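Local coordinates for phosphoribosylaminoimidazole carboxylase, ATPase subunit (Bacillus anthracis, PDB 4DLK), which probably uses ATP and bicarbonate to carboxylate aminoimidazole ribonucleotide to its N5-carboxy form in purine biosynthesis, at residues L140-V145 with R162-V167; V185-E190 with E255-A260; L146-G151 with A177-E182. All blocks are in the same frame, centred on the assembly; numbering follows the deposited sequence.

Interaction 1 of 3, residues L140-V145 with R162-V167. With ATP (adenosine-5'-triphosphate), chain F.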
loop_
_atom_site.group_PDB
_atom_site.type_symbol
_atom_site.label_atom_id
_atom_site.label_comp_id
_atom_site.label_asym_id
_atom_site.label_seq_id
_atom_site.Cartn_x
_atom_site.Cartn_y
_atom_site.Cartn_z
ATOM N N LEU A 140 -38.053 27.980 10.717
ATOM C CA LEU A 140 -37.392 26.726 11.117
ATOM C C LEU A 140 -37.412 26.477 12.627
ATOM O O LEU A 140 -37.168 25.353 13.075
ATOM C CB LEU A 140 -35.945 26.659 10.594
ATOM C CG LEU A 140 -35.634 26.919 9.111
ATOM C CD1 LEU A 140 -34.152 26.691 8.824
ATOM C CD2 LEU A 140 -36.488 26.074 8.178
ATOM N N SER A 141 -37.697 27.529 13.397
ATOM C CA SER A 141 -37.747 27.481 14.866
ATOM C C SER A 141 -36.422 27.022 15.502
ATOM O O SER A 141 -35.378 26.985 14.842
ATOM C CB SER A 141 -38.935 26.626 15.348
ATOM O OG SER A 141 -39.082 26.700 16.759
ATOM N N TYR A 142 -36.474 26.696 16.790
ATOM C CA TYR A 142 -35.311 26.210 17.522
ATOM C C TYR A 142 -35.452 24.710 17.798
ATOM O O TYR A 142 -36.564 24.224 18.001
ATOM C CB TYR A 142 -35.154 26.970 18.844
ATOM C CG TYR A 142 -34.999 28.469 18.702
ATOM C CD1 TYR A 142 -33.765 29.034 18.372
ATOM C CD2 TYR A 142 -36.080 29.326 18.917
ATOM C CE1 TYR A 142 -33.613 30.406 18.249
ATOM C CE2 TYR A 142 -35.937 30.703 18.801
ATOM C CZ TYR A 142 -34.703 31.235 18.465
ATOM O OH TYR A 142 -34.547 32.594 18.344
ATOM N N PRO A 143 -34.325 23.970 17.798
ATOM C CA PRO A 143 -32.984 24.472 17.532
ATOM C C PRO A 143 -32.632 24.490 16.036
ATOM O O PRO A 143 -33.258 23.788 15.234
ATOM C CB PRO A 143 -32.087 23.493 18.298
ATOM C CG PRO A 143 -32.872 22.223 18.371
ATOM C CD PRO A 143 -34.321 22.524 18.091
ATOM N N SER A 144 -31.646 25.309 15.681
ATOM C CA SER A 144 -31.195 25.446 14.298
ATOM C C SER A 144 -29.718 25.818 14.274
ATOM O O SER A 144 -29.130 26.116 15.316
ATOM C CB SER A 144 -32.033 26.490 13.554
ATOM O OG SER A 144 -31.913 27.772 14.154
ATOM N N VAL A 145 -29.120 25.796 13.088
ATOM C CA VAL A 145 -27.695 26.087 12.954
ATOM C C VAL A 145 -27.415 26.995 11.750
ATOM O O VAL A 145 -27.816 26.703 10.612
ATOM C CB VAL A 145 -26.847 24.782 12.920
ATOM C CG1 VAL A 145 -27.209 23.916 11.724
ATOM C CG2 VAL A 145 -25.354 25.089 12.923
ATOM N N ARG A 162 -30.205 27.812 19.983
ATOM C CA ARG A 162 -31.064 27.016 20.856
ATOM C C ARG A 162 -32.226 27.846 21.410
ATOM O O ARG A 162 -33.279 27.304 21.749
ATOM C CB ARG A 162 -30.241 26.374 21.981
ATOM C CG ARG A 162 -29.081 25.530 21.469
ATOM C CD ARG A 162 -28.677 24.443 22.454
ATOM N NE ARG A 162 -27.711 23.512 21.866
ATOM C CZ ARG A 162 -28.021 22.353 21.280
ATOM N NH1 ARG A 162 -29.284 21.951 21.185
ATOM N NH2 ARG A 162 -27.059 21.592 20.780
ATOM N N SER A 163 -32.030 29.160 21.482
ATOM C CA SER A 163 -33.068 30.091 21.927
ATOM C C SER A 163 -32.777 31.501 21.410
ATOM O O SER A 163 -31.741 31.729 20.776
ATOM C CB SER A 163 -33.154 30.104 23.456
ATOM O OG SER A 163 -31.950 30.591 24.021
ATOM N N GLU A 164 -33.685 32.438 21.698
ATOM C CA GLU A 164 -33.519 33.853 21.337
ATOM C C GLU A 164 -32.202 34.442 21.867
ATOM O O GLU A 164 -31.674 35.402 21.302
ATOM C CB GLU A 164 -34.731 34.673 21.814
ATOM C CG GLU A 164 -34.649 36.186 21.589
ATOM C CD GLU A 164 -34.873 36.612 20.143
ATOM O OE1 GLU A 164 -35.802 36.086 19.491
ATOM O OE2 GLU A 164 -34.128 37.493 19.658
ATOM N N ALA A 165 -31.669 33.850 22.934
ATOM C CA ALA A 165 -30.395 34.278 23.516
ATOM C C ALA A 165 -29.208 34.111 22.560
ATOM O O ALA A 165 -28.170 34.760 22.721
ATOM C CB ALA A 165 -30.136 33.533 24.822
ATOM N N ASP A 166 -29.368 33.241 21.566
ATOM C CA ASP A 166 -28.301 32.955 20.609
ATOM C C ASP A 166 -28.342 33.865 19.383
ATOM O O ASP A 166 -27.361 33.951 18.636
ATOM C CB ASP A 166 -28.359 31.488 20.179
ATOM C CG ASP A 166 -28.021 30.536 21.310
ATOM O OD1 ASP A 166 -28.828 29.619 21.576
ATOM O OD2 ASP A 166 -26.952 30.709 21.931
ATOM N N VAL A 167 -29.476 34.541 19.198
ATOM C CA VAL A 167 -29.726 35.397 18.030
ATOM C C VAL A 167 -28.633 36.449 17.811
ATOM O O VAL A 167 -28.205 36.664 16.675
ATOM C CB VAL A 167 -31.132 36.048 18.095
ATOM C CG1 VAL A 167 -31.314 37.106 17.015
ATOM C CG2 VAL A 167 -32.211 34.986 17.961
HETATM P PG ATP F . -15.467 19.827 9.170
HETATM O O1G ATP F . -16.219 19.272 7.981
HETATM O O2G ATP F . -15.304 18.809 10.285
HETATM O O3G ATP F . -14.200 20.560 8.805
HETATM P PB ATP F . -17.673 21.709 9.176
HETATM O O1B ATP F . -18.047 22.824 10.105
HETATM O O2B ATP F . -17.466 21.962 7.707
HETATM O O3B ATP F . -16.362 21.007 9.822
HETATM P PA ATP F . -20.294 20.526 9.391
HETATM O O1A ATP F . -20.754 19.120 9.121
HETATM O O2A ATP F . -20.809 21.655 8.537
HETATM O O3A ATP F . -18.691 20.477 9.356
HETATM O "O5'" ATP F . -20.665 20.850 10.927
HETATM C "C5'" ATP F . -19.861 20.341 11.993
HETATM C "C4'" ATP F . -20.703 19.586 13.014
HETATM O "O4'" ATP F . -21.843 20.364 13.399
HETATM C "C3'" ATP F . -21.263 18.282 12.465
HETATM O "O3'" ATP F . -20.368 17.182 12.652
HETATM C "C2'" ATP F . -22.549 18.092 13.243
HETATM O "O2'" ATP F . -22.302 17.373 14.456
HETATM C "C1'" ATP F . -22.968 19.500 13.612
HETATM N N9 ATP F . -24.086 19.881 12.723
HETATM C C8 ATP F . -23.977 20.562 11.562
HETATM N N7 ATP F . -25.189 20.743 10.988
HETATM C C5 ATP F . -26.104 20.168 11.785
HETATM C C6 ATP F . -27.574 19.997 11.768
HETATM N N6 ATP F . -28.319 20.497 10.750
HETATM N N1 ATP F . -28.144 19.321 12.799
HETATM C C2 ATP F . -27.413 18.816 13.819
HETATM N N3 ATP F . -26.074 18.942 13.898
HETATM C C4 ATP F . -25.373 19.594 12.929
#

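Interaction 2 of 3, residues V185-E190 with E255-A260. With CA (calcium ion), chain D; ATP (adenosine-5'-triphosphate), chain F; ATP (adenosine-5'-triphosphate), chain G.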
loop_
_atom_site.group_PDB
_atom_site.type_symbol
_atom_site.label_atom_id
_atom_site.label_comp_id
_atom_site.label_asym_id
_atom_site.label_seq_id
_atom_site.Cartn_x
_atom_site.Cartn_y
_atom_site.Cartn_z
ATOM N N VAL A 185 -30.745 18.640 13.274
ATOM C CA VAL A 185 -31.123 17.245 13.083
ATOM C C VAL A 185 -30.730 16.500 14.351
ATOM O O VAL A 185 -29.547 16.425 14.672
ATOM C CB VAL A 185 -30.405 16.608 11.866
ATOM C CG1 VAL A 185 -30.820 15.153 11.681
ATOM C CG2 VAL A 185 -30.683 17.396 10.595
ATOM N N PRO A 186 -31.718 15.974 15.093
ATOM C CA PRO A 186 -31.364 15.074 16.193
ATOM C C PRO A 186 -30.970 13.700 15.630
ATOM O O PRO A 186 -31.828 12.926 15.210
ATOM C CB PRO A 186 -32.652 14.996 17.019
ATOM C CG PRO A 186 -33.755 15.306 16.061
ATOM C CD PRO A 186 -33.175 16.179 14.975
ATOM N N PHE A 187 -29.675 13.423 15.573
ATOM C CA PHE A 187 -29.208 12.154 15.017
ATOM C C PHE A 187 -28.526 11.340 16.100
ATOM O O PHE A 187 -28.142 11.879 17.138
ATOM C CB PHE A 187 -28.246 12.386 13.842
ATOM C CG PHE A 187 -27.065 13.246 14.188
ATOM C CD1 PHE A 187 -27.091 14.614 13.946
ATOM C CD2 PHE A 187 -25.924 12.690 14.762
ATOM C CE1 PHE A 187 -26.007 15.414 14.269
ATOM C CE2 PHE A 187 -24.840 13.486 15.094
ATOM C CZ PHE A 187 -24.878 14.848 14.842
ATOM N N GLU A 188 -28.377 10.045 15.855
ATOM C CA GLU A 188 -27.660 9.176 16.785
ATOM C C GLU A 188 -26.183 9.048 16.399
ATOM O O GLU A 188 -25.309 9.078 17.265
ATOM C CB GLU A 188 -28.319 7.800 16.850
ATOM C CG GLU A 188 -28.196 7.143 18.215
ATOM C CD GLU A 188 -28.147 5.631 18.145
ATOM O OE1 GLU A 188 -28.923 5.036 17.365
ATOM O OE2 GLU A 188 -27.324 5.036 18.880
ATOM N N LYS A 189 -25.913 8.906 15.100
ATOM C CA LYS A 189 -24.546 8.728 14.600
ATOM C C LYS A 189 -24.293 9.585 13.365
ATOM O O LYS A 189 -25.196 9.799 12.555
ATOM C CB LYS A 189 -24.300 7.269 14.206
ATOM C CG LYS A 189 -24.650 6.220 15.253
ATOM C CD LYS A 189 -23.553 6.048 16.285
ATOM C CE LYS A 189 -23.698 4.710 17.006
ATOM N NZ LYS A 189 -22.759 4.658 18.157
ATOM N N GLU A 190 -23.061 10.067 13.232
ATOM C CA GLU A 190 -22.595 10.639 11.969
ATOM C C GLU A 190 -21.858 9.551 11.222
ATOM O O GLU A 190 -21.005 8.860 11.798
ATOM C CB GLU A 190 -21.666 11.827 12.202
ATOM C CG GLU A 190 -22.293 12.915 13.044
ATOM C CD GLU A 190 -21.485 14.189 13.039
ATOM O OE1 GLU A 190 -21.095 14.639 14.136
ATOM O OE2 GLU A 190 -21.241 14.736 11.941
ATOM N N GLU A 255 -20.933 12.599 3.606
ATOM C CA GLU A 255 -21.108 12.607 5.062
ATOM C C GLU A 255 -22.584 12.773 5.407
ATOM O O GLU A 255 -23.291 13.582 4.797
ATOM C CB GLU A 255 -20.245 13.695 5.714
ATOM C CG GLU A 255 -18.743 13.479 5.522
ATOM C CD GLU A 255 -17.915 14.590 6.143
ATOM O OE1 GLU A 255 -17.500 15.514 5.412
ATOM O OE2 GLU A 255 -17.685 14.565 7.373
ATOM N N MET A 256 -23.047 11.980 6.367
ATOM C CA MET A 256 -24.475 11.845 6.637
ATOM C C MET A 256 -24.787 11.856 8.129
ATOM O O MET A 256 -23.903 11.619 8.957
ATOM C CB MET A 256 -25.000 10.548 6.024
ATOM C CG MET A 256 -24.912 10.487 4.505
ATOM S SD MET A 256 -25.161 8.820 3.867
ATOM C CE MET A 256 -23.641 8.057 4.422
ATOM N N PHE A 257 -26.043 12.164 8.452
ATOM C CA PHE A 257 -26.588 12.003 9.787
ATOM C C PHE A 257 -27.538 10.808 9.763
ATOM O O PHE A 257 -28.366 10.680 8.849
ATOM C CB PHE A 257 -27.383 13.242 10.230
ATOM C CG PHE A 257 -26.592 14.522 10.250
ATOM C CD1 PHE A 257 -27.153 15.696 9.759
ATOM C CD2 PHE A 257 -25.300 14.566 10.770
ATOM C CE1 PHE A 257 -26.439 16.891 9.785
ATOM C CE2 PHE A 257 -24.583 15.752 10.791
ATOM C CZ PHE A 257 -25.153 16.916 10.303
ATOM N N ALA A 258 -27.418 9.945 10.766
ATOM C CA ALA A 258 -28.286 8.782 10.896
ATOM C C ALA A 258 -29.083 8.873 12.197
ATOM O O ALA A 258 -28.507 9.015 13.274
ATOM C CB ALA A 258 -27.470 7.498 10.850
ATOM N N THR A 259 -30.407 8.816 12.092
ATOM C CA THR A 259 -31.257 8.960 13.276
ATOM C C THR A 259 -31.616 7.606 13.884
ATOM O O THR A 259 -31.510 6.574 13.223
ATOM C CB THR A 259 -32.557 9.733 12.980
ATOM O OG1 THR A 259 -33.425 8.923 12.173
ATOM C CG2 THR A 259 -32.262 11.067 12.283
ATOM N N ALA A 260 -32.052 7.635 15.143
ATOM C CA ALA A 260 -32.459 6.433 15.867
ATOM C C ALA A 260 -33.559 5.678 15.125
ATOM O O ALA A 260 -33.526 4.454 15.046
ATOM C CB ALA A 260 -32.909 6.789 17.279
HETATM CA CA CA D . -16.987 17.107 7.305
HETATM P PG ATP F . -15.467 19.827 9.170
HETATM O O1G ATP F . -16.219 19.272 7.981
HETATM O O2G ATP F . -15.304 18.809 10.285
HETATM O O3G ATP F . -14.200 20.560 8.805
HETATM P PB ATP F . -17.673 21.709 9.176
HETATM O O1B ATP F . -18.047 22.824 10.105
HETATM O O2B ATP F . -17.466 21.962 7.707
HETATM O O3B ATP F . -16.362 21.007 9.822
HETATM P PA ATP F . -20.294 20.526 9.391
HETATM O O1A ATP F . -20.754 19.120 9.121
HETATM O O2A ATP F . -20.809 21.655 8.537
HETATM O O3A ATP F . -18.691 20.477 9.356
HETATM O "O5'" ATP F . -20.665 20.850 10.927
HETATM C "C5'" ATP F . -19.861 20.341 11.993
HETATM C "C4'" ATP F . -20.703 19.586 13.014
HETATM O "O4'" ATP F . -21.843 20.364 13.399
HETATM C "C3'" ATP F . -21.263 18.282 12.465
HETATM O "O3'" ATP F . -20.368 17.182 12.652
HETATM C "C2'" ATP F . -22.549 18.092 13.243
HETATM O "O2'" ATP F . -22.302 17.373 14.456
HETATM C "C1'" ATP F . -22.968 19.500 13.612
HETATM N N9 ATP F . -24.086 19.881 12.723
HETATM C C8 ATP F . -23.977 20.562 11.562
HETATM N N7 ATP F . -25.189 20.743 10.988
HETATM C C5 ATP F . -26.104 20.168 11.785
HETATM C C6 ATP F . -27.574 19.997 11.768
HETATM N N6 ATP F . -28.319 20.497 10.750
HETATM N N1 ATP F . -28.144 19.321 12.799
HETATM C C2 ATP F . -27.413 18.816 13.819
HETATM N N3 ATP F . -26.074 18.942 13.898
HETATM C C4 ATP F . -25.373 19.594 12.929
HETATM P PG ATP G . -13.496 16.198 7.934
HETATM O O1G ATP G . -12.795 17.522 8.159
HETATM O O2G ATP G . -13.606 15.325 9.161
HETATM O O3G ATP G . -14.783 16.284 7.140
HETATM P PB ATP G . -11.561 15.994 5.857
HETATM O O1B ATP G . -11.042 14.929 4.912
HETATM O O2B ATP G . -12.308 17.190 5.294
HETATM O O3B ATP G . -12.485 15.331 6.996
HETATM P PA ATP G . -8.788 16.550 6.239
HETATM O O1A ATP G . -8.287 15.143 6.023
HETATM O O2A ATP G . -8.069 17.488 7.180
HETATM O O3A ATP G . -10.330 16.546 6.731
HETATM O "O5'" ATP G . -8.903 17.255 4.808
HETATM C "C5'" ATP G . -7.739 17.599 4.070
HETATM C "C4'" ATP G . -8.258 18.533 2.996
HETATM O "O4'" ATP G . -8.754 19.733 3.593
HETATM C "C3'" ATP G . -7.181 18.926 2.004
HETATM O "O3'" ATP G . -7.761 18.738 0.707
HETATM C "C2'" ATP G . -6.924 20.393 2.283
HETATM O "O2'" ATP G . -6.579 21.096 1.084
HETATM C "C1'" ATP G . -8.270 20.849 2.845
HETATM N N9 ATP G . -8.206 22.080 3.680
HETATM C C8 ATP G . -7.206 22.452 4.512
HETATM N N7 ATP G . -7.487 23.640 5.111
HETATM C C5 ATP G . -8.691 24.046 4.664
HETATM C C6 ATP G . -9.582 25.214 4.888
HETATM N N6 ATP G . -9.215 26.202 5.738
HETATM N N1 ATP G . -10.764 25.256 4.221
HETATM C C2 ATP G . -11.136 24.276 3.371
HETATM N N3 ATP G . -10.376 23.189 3.120
HETATM C C4 ATP G . -9.165 23.015 3.722
HETATM O O HOH W 1 -31.848 10.195 16.421
HETATM O O HOH W 2 -21.694 14.036 9.178
HETATM O O HOH W 3 -19.244 17.016 8.409
HETATM O O HOH W 4 -16.896 16.582 9.773
HETATM O O HOH W 5 -15.585 17.980 4.976
#

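Interaction 3 of 3, residues L146-G151 with A177-E182. With ATP (adenosine-5'-triphosphate), chain F.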
loop_
_atom_site.group_PDB
_atom_site.type_symbol
_atom_site.label_atom_id
_atom_site.label_comp_id
_atom_site.label_asym_id
_atom_site.label_seq_id
_atom_site.Cartn_x
_atom_site.Cartn_y
_atom_site.Cartn_z
ATOM N N LEU A 146 -26.738 28.106 12.018
ATOM C CA LEU A 146 -26.365 29.040 10.968
ATOM C C LEU A 146 -24.923 28.787 10.555
ATOM O O LEU A 146 -24.024 28.812 11.396
ATOM C CB LEU A 146 -26.553 30.489 11.442
ATOM C CG LEU A 146 -26.495 31.601 10.392
ATOM C CD1 LEU A 146 -27.704 31.537 9.470
ATOM C CD2 LEU A 146 -26.430 32.959 11.077
ATOM N N LYS A 147 -24.710 28.542 9.264
ATOM C CA LYS A 147 -23.370 28.289 8.720
ATOM C C LYS A 147 -23.062 29.235 7.569
ATOM O O LYS A 147 -23.929 29.496 6.737
ATOM C CB LYS A 147 -23.261 26.865 8.176
ATOM C CG LYS A 147 -23.739 25.760 9.098
ATOM C CD LYS A 147 -23.682 24.424 8.383
ATOM C CE LYS A 147 -24.337 23.337 9.219
ATOM N NZ LYS A 147 -24.196 22.003 8.569
ATOM N N THR A 148 -21.827 29.724 7.506
ATOM C CA THR A 148 -21.346 30.429 6.318
ATOM C C THR A 148 -21.410 29.482 5.121
ATOM O O THR A 148 -21.082 28.294 5.239
ATOM C CB THR A 148 -19.900 30.932 6.485
ATOM O OG1 THR A 148 -19.034 29.825 6.775
ATOM C CG2 THR A 148 -19.805 31.952 7.625
ATOM N N THR A 149 -21.845 30.003 3.979
ATOM C CA THR A 149 -21.958 29.196 2.769
ATOM C C THR A 149 -20.593 28.819 2.198
ATOM O O THR A 149 -20.443 27.759 1.593
ATOM C CB THR A 149 -22.786 29.907 1.688
ATOM O OG1 THR A 149 -22.211 31.194 1.416
ATOM C CG2 THR A 149 -24.237 30.073 2.146
ATOM N N THR A 150 -19.598 29.684 2.387
ATOM C CA THR A 150 -18.244 29.387 1.921
ATOM C C THR A 150 -17.215 29.585 3.023
ATOM O O THR A 150 -17.444 30.352 3.969
ATOM C CB THR A 150 -17.825 30.272 0.732
ATOM O OG1 THR A 150 -17.891 31.648 1.126
ATOM C CG2 THR A 150 -18.726 30.038 -0.484
ATOM N N GLY A 151 -16.088 28.884 2.888
ATOM C CA GLY A 151 -14.928 29.076 3.755
ATOM C C GLY A 151 -15.021 28.379 5.098
ATOM O O GLY A 151 -14.054 28.362 5.854
ATOM N N ALA A 177 -20.965 37.503 6.722
ATOM C CA ALA A 177 -20.945 36.624 5.541
ATOM C C ALA A 177 -22.311 36.066 5.154
ATOM O O ALA A 177 -23.226 35.994 5.975
ATOM C CB ALA A 177 -19.960 35.473 5.744
ATOM N N GLU A 178 -22.430 35.679 3.888
ATOM C CA GLU A 178 -23.563 34.910 3.410
ATOM C C GLU A 178 -23.648 33.601 4.186
ATOM O O GLU A 178 -22.638 32.935 4.395
ATOM C CB GLU A 178 -23.412 34.614 1.922
ATOM C CG GLU A 178 -24.630 33.932 1.316
ATOM C CD GLU A 178 -24.422 33.576 -0.137
ATOM O OE1 GLU A 178 -24.936 34.316 -0.999
ATOM O OE2 GLU A 178 -23.735 32.568 -0.417
ATOM N N CYS A 179 -24.858 33.246 4.604
ATOM C CA CYS A 179 -25.074 32.059 5.420
ATOM C C CYS A 179 -26.245 31.200 4.943
ATOM O O CYS A 179 -27.029 31.613 4.087
ATOM C CB CYS A 179 -25.313 32.464 6.882
ATOM S SG CYS A 179 -23.864 33.097 7.767
ATOM N N ILE A 180 -26.329 29.992 5.501
ATOM C CA ILE A 180 -27.531 29.172 5.446
ATOM C C ILE A 180 -27.984 28.847 6.867
ATOM O O ILE A 180 -27.153 28.648 7.761
ATOM C CB ILE A 180 -27.333 27.854 4.654
ATOM C CG1 ILE A 180 -25.926 27.277 4.861
ATOM C CG2 ILE A 180 -27.552 28.076 3.169
ATOM C CD1 ILE A 180 -25.850 26.195 5.902
ATOM N N LEU A 181 -29.295 28.829 7.083
ATOM C CA LEU A 181 -29.826 28.326 8.338
ATOM C C LEU A 181 -30.373 26.933 8.083
ATOM O O LEU A 181 -31.126 26.719 7.132
ATOM C CB LEU A 181 -30.913 29.239 8.911
ATOM C CG LEU A 181 -31.303 28.948 10.367
ATOM C CD1 LEU A 181 -30.191 29.354 11.325
ATOM C CD2 LEU A 181 -32.607 29.632 10.749
ATOM N N GLU A 182 -29.957 25.989 8.920
ATOM C CA GLU A 182 -30.428 24.616 8.825
ATOM C C GLU A 182 -31.157 24.244 10.094
ATOM O O GLU A 182 -30.739 24.626 11.176
ATOM C CB GLU A 182 -29.256 23.652 8.689
ATOM C CG GLU A 182 -28.549 23.643 7.351
ATOM C CD GLU A 182 -27.407 22.648 7.332
ATOM O OE1 GLU A 182 -26.564 22.755 6.420
ATOM O OE2 GLU A 182 -27.346 21.765 8.230
HETATM P PG ATP F . -15.467 19.827 9.170
HETATM O O1G ATP F . -16.219 19.272 7.981
HETATM O O2G ATP F . -15.304 18.809 10.285
HETATM O O3G ATP F . -14.200 20.560 8.805
HETATM P PB ATP F . -17.673 21.709 9.176
HETATM O O1B ATP F . -18.047 22.824 10.105
HETATM O O2B ATP F . -17.466 21.962 7.707
HETATM O O3B ATP F . -16.362 21.007 9.822
HETATM P PA ATP F . -20.294 20.526 9.391
HETATM O O1A ATP F . -20.754 19.120 9.121
HETATM O O2A ATP F . -20.809 21.655 8.537
HETATM O O3A ATP F . -18.691 20.477 9.356
HETATM O "O5'" ATP F . -20.665 20.850 10.927
HETATM C "C5'" ATP F . -19.861 20.341 11.993
HETATM C "C4'" ATP F . -20.703 19.586 13.014
HETATM O "O4'" ATP F . -21.843 20.364 13.399
HETATM C "C3'" ATP F . -21.263 18.282 12.465
HETATM O "O3'" ATP F . -20.368 17.182 12.652
HETATM C "C2'" ATP F . -22.549 18.092 13.243
HETATM O "O2'" ATP F . -22.302 17.373 14.456
HETATM C "C1'" ATP F . -22.968 19.500 13.612
HETATM N N9 ATP F . -24.086 19.881 12.723
HETATM C C8 ATP F . -23.977 20.562 11.562
HETATM N N7 ATP F . -25.189 20.743 10.988
HETATM C C5 ATP F . -26.104 20.168 11.785
HETATM C C6 ATP F . -27.574 19.997 11.768
HETATM N N6 ATP F . -28.319 20.497 10.750
HETATM N N1 ATP F . -28.144 19.321 12.799
HETATM C C2 ATP F . -27.413 18.816 13.819
HETATM N N3 ATP F . -26.074 18.942 13.898
HETATM C C4 ATP F . -25.373 19.594 12.929
#

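Interaction 1 of 3, residues L140-V145 with R162-V167
With CG of Tyr142 turned away from its own carbonyl carbon and beside the backbone N (chi1 -59°), the phenol ring is laid along the backbone of Arg162, Ser163 and Glu164. The start of the side chain meets the first of these residues, CB of Tyr142 lying 3.5 Å from O of Arg162. Farther out, one face of the ring lies against the backbone of Ser163, whose CA sits 3.7 Å above the ring plane and displaced toward the rim, while CE1 of Tyr142 comes to 3.4 Å from O of Ser163. The hydroxyl end finishes the contact by packing: OH of Tyr142 is 3.4 Å from CA of Glu164 and equally close to CG2 of Val167, whose side chain crosses that of the tyrosine at about a right angle. No hydrogen bond joins the two segments, so the ring is held here by shape and dispersion.

The backbone under the ring has its own brace. OD1 of Asp166 accepts from N of Arg162 at 2.8 Å and from N of Ser163 at 3.2 Å; the two donors arrive from opposite faces of the carboxylate plane, both on the anti side of the oxygen. Pro143, which follows a cis peptide bond, adds a looser contact, its CB 4.3 Å from NH1 of Arg162; the guanidinium also makes a cation-pi contact with Trp184. Val145, two residues farther on in strand 144-148, touches the adenine amino group of ATP through CG1. This surface contact joins the turn between helix 130-140 and strand 144-148 to the loop between strand 158-161 and helix 167-176, at one end of the small antiparallel sheet in the ATP-grasp domain.

Interaction 2 of 3, residues V185-E190 with E255-A260
Ala258 O is gripped by two successive backbone donors, N of Glu188 at 2.8 Å and N of Lys189 at 3.2 Å. The Lys189 bond is the straighter (171° at the hydrogen) and lies in the carbonyl plane, whereas the Glu188 donor is tilted from it. Because both residues face Ala258, this is a classic beta bulge at the start of strand 189-197. Ala258 N returns a bond to O of Lys189, and the next pair, Glu190 with Phe257, is an antiparallel non-hydrogen-bonded one.

Above this backbone the rings of Phe187 and Phe257 form an offset stack, centroids 4.6 Å apart and planes 3° from parallel. Phe187 reaches it with CG set between its backbone N and carbonyl carbon (chi1 56°), which also brings CE1 near N3 of the adenine. Phe257 turns its other contacts to Val185, whose CB meets CD1, and to the base, with CZ of Phe257 3.7 Å from C5 of ATP. Glu190 runs alongside Phe257, pointing the same way, and its OE2 sits in the plane of that ring at the edge.

The same carboxylate binds the ribose: OE1 of Glu190 accepts from O2' of ATP, and OE2 from O3' at 2.7 Å. N of Val185 donates an almost straight bond to N1 of the adenine at 2.7 Å. Earlier in strand 250-258, Glu255 chelates a calcium ion through OE1 and OE2, sharing it with Glu268, waters and the gamma-phosphates of two ATP molecules. Base-reading backbone, ribose-binding glutamate and metal-binding carboxylates together make up a nucleotide site characteristic of the ATP-grasp fold.

Interaction 3 of 3, residues L146-G151 with A177-E182
Leu146, midway along strand 144-148, sets its CD1 methyl against CB of Cys179 at 3.6 Å and against CD1 of Leu181 at 3.8 Å, on the sheet face covered by helices 130-140 and 167-176. Lys147 forms the hydrogen-bonded pair with Ile180: its N donates to O of Ile180, and its O accepts from N of Ile180 at 2.7 Å. The lysine chain, extended beyond CG, passes over CD1 of Ile180 and carries NZ to the adenine, where it donates to N7 of ATP at 2.9 Å. There NZ also makes a salt bridge with Glu182, 3.2 Å from OE2, its hydrogen bonds to both carboxylate oxygens being weak. Thr148 pairs with Cys179, and its CG2 rests on CB of Ala177. Beyond the strand, Thr149 holds Glu178 twice: N donates to O of Glu178, and OG1, placed between backbone N and carbonyl carbon (chi1 56°), donates to the anti lone pair of Glu178 OE2 at 2.8 Å.

Glu182 OE2 accepts from N6 of ATP at 3.0 Å, while OE1 forms a salt bridge with Lys111. Two ammonium groups thus probably stabilise the buried carboxylate as an anion, and Lys147 and Glu182 together read the N7 and N6 edge of the adenine.

Overall arrangement
Interactions 1 and 3 belong to one small antiparallel sheet and share strand 144-148; they meet directly where Val145 probably hydrogen-bonds to Glu182. Interaction 3 is buried and combines backbone pairing, apolar packing and charge, whereas interaction 1, at the surface end of that sheet, relies on packing between the segments. Interaction 2 is partly buried and lies in the larger sheet, reached along the chain directly after strand 179-183; its centre is about 20 Å from that of interaction 3. All three touch the same ATP: 140-145 through a methyl group, 146-151 and 177-182 through charged groups, and 185-190 with 255-260 through two phenylalanine rings in van der Waals contact, polar groups and calcium.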